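Local coordinates for protein phosphoribosylaminoimidazole carboxylase, ATPase subunit (Thermus thermophilus, PDB 3AW8) that probably catalyses the ATP-dependent carboxylation of 5-aminoimidazole ribonucleotide with bicarbonate in purine biosynthesis, at residues A221-K224 with K225-Y229. Residues are numbered along the deposited sequence; the frame is centred on the assembly and turned at random.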
loop_
_atom_site.group_PDB
_atom_site.type_symbol
_atom_site.label_atom_id
_atom_site.label_comp_id
_atom_site.label_asym_id
_atom_site.label_seq_id
_atom_site.Cartn_x
_atom_site.Cartn_y
_atom_site.Cartn_z
ATOM N N ALA A 221 -14.409 -5.873 27.615
ATOM C CA ALA A 221 -13.537 -5.680 28.763
ATOM C C ALA A 221 -12.196 -6.348 28.470
ATOM O O ALA A 221 -11.148 -5.900 28.945
ATOM C CB ALA A 221 -14.166 -6.281 30.009
ATOM N N LEU A 222 -12.235 -7.421 27.684
ATOM C CA LEU A 222 -11.017 -8.135 27.324
ATOM C C LEU A 222 -10.092 -7.148 26.618
ATOM O O LEU A 222 -8.892 -7.120 26.880
ATOM C CB LEU A 222 -11.328 -9.313 26.396
ATOM C CG LEU A 222 -10.481 -10.573 26.621
ATOM C CD1 LEU A 222 -10.786 -11.617 25.554
ATOM C CD2 LEU A 222 -9.011 -10.207 26.592
ATOM N N GLN A 223 -10.661 -6.334 25.731
ATOM C CA GLN A 223 -9.889 -5.334 24.997
ATOM C C GLN A 223 -9.173 -4.390 25.952
ATOM O O GLN A 223 -7.947 -4.253 25.905
ATOM C CB GLN A 223 -10.796 -4.516 24.070
ATOM C CG GLN A 223 -10.670 -4.880 22.598
ATOM C CD GLN A 223 -9.289 -4.593 22.035
ATOM O OE1 GLN A 223 -8.810 -5.306 21.163
ATOM N NE2 GLN A 223 -8.651 -3.540 22.524
ATOM N N LYS A 224 -9.944 -3.737 26.816
ATOM C CA LYS A 224 -9.382 -2.803 27.781
ATOM C C LYS A 224 -8.317 -3.478 28.635
ATOM O O LYS A 224 -7.310 -2.865 28.993
ATOM C CB LYS A 224 -10.495 -2.247 28.670
ATOM C CG LYS A 224 -11.089 -0.927 28.189
ATOM C CD LYS A 224 -11.603 -1.007 26.757
ATOM C CE LYS A 224 -12.146 0.343 26.295
ATOM N NZ LYS A 224 -11.134 1.435 26.418
ATOM N N LYS A 225 -8.552 -4.747 28.950
ATOM C CA LYS A 225 -7.635 -5.536 29.763
ATOM C C LYS A 225 -6.268 -5.574 29.071
ATOM O O LYS A 225 -5.248 -5.180 29.650
ATOM C CB LYS A 225 -8.206 -6.957 29.935
ATOM C CG LYS A 225 -7.653 -7.770 31.116
ATOM C CD LYS A 225 -8.495 -9.043 31.328
ATOM C CE LYS A 225 -8.036 -9.887 32.521
ATOM N NZ LYS A 225 -6.719 -10.568 32.326
ATOM N N ALA A 226 -6.266 -6.036 27.822
ATOM C CA ALA A 226 -5.051 -6.130 27.022
ATOM C C ALA A 226 -4.400 -4.764 26.839
ATOM O O ALA A 226 -3.190 -4.609 27.001
ATOM C CB ALA A 226 -5.378 -6.735 25.664
ATOM N N GLU A 227 -5.210 -3.770 26.502
ATOM C CA GLU A 227 -4.695 -2.428 26.297
ATOM C C GLU A 227 -4.048 -1.889 27.564
ATOM O O GLU A 227 -3.027 -1.202 27.507
ATOM C CB GLU A 227 -5.819 -1.502 25.833
ATOM C CG GLU A 227 -6.384 -1.877 24.474
ATOM C CD GLU A 227 -7.338 -0.836 23.926
ATOM O OE1 GLU A 227 -6.950 0.347 23.882
ATOM O OE2 GLU A 227 -8.469 -1.193 23.534
ATOM N N ALA A 228 -4.641 -2.212 28.710
ATOM C CA ALA A 228 -4.127 -1.764 29.996
ATOM C C ALA A 228 -2.736 -2.351 30.242
ATOM O O ALA A 228 -1.796 -1.636 30.614
ATOM C CB ALA A 228 -5.078 -2.182 31.098
ATOM N N TYR A 229 -2.605 -3.657 30.035
ATOM C CA TYR A 229 -1.317 -4.306 30.221
ATOM C C TYR A 229 -0.307 -3.678 29.258
ATOM O O TYR A 229 0.843 -3.417 29.621
ATOM C CB TYR A 229 -1.421 -5.808 29.929
ATOM C CG TYR A 229 -2.379 -6.578 30.817
ATOM C CD1 TYR A 229 -2.373 -6.409 32.201
ATOM C CD2 TYR A 229 -3.243 -7.526 30.277
ATOM C CE1 TYR A 229 -3.199 -7.170 33.028
ATOM C CE2 TYR A 229 -4.075 -8.295 31.094
ATOM C CZ TYR A 229 -4.046 -8.114 32.471
ATOM O OH TYR A 229 -4.836 -8.897 33.285
#
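Gln223 and Glu227 face each other one turn apart on helix 220-237, which packs on strands 179-187, 193-204 and 253-260 of the large antiparallel sheet in the ATP-grasp region. Their side chains meet through a weak hydrogen bond: Gln223 NE2 lies 2.6 Å from Glu227 OE2, but the N-H...O angle is only 119°, far from straight. The amide and carboxylate planes stand 66° apart. With CG anti to its carbonyl carbon (chi1 -65°), Glu227 turns its chain back toward Gln223. At Glu227, an alanine here would remove the carboxylate, and the amide of Gln223 would probably lose this partner at NE2 and turn more freely. Beneath, i to i+4 backbone bonds bind the turns, Ala226 N to Leu222 O measuring 3.0 Å. The close-packed side is nonpolar: Leu222 and Ala226 are buried against Leu198 and Leu254, and Ala226 also touches Leu183. The solvent side is looser. There Lys224 is exposed; between its NZ and Glu227 OE2, at 4.7 Å, the two charges do not touch, though they probably attract weakly. Farther round the helix, the extended Lys225, bent only at its last torsion, brings NZ to the edge of the Tyr229 ring, in its plane, and donates to Tyr229 OH at 2.7 Å.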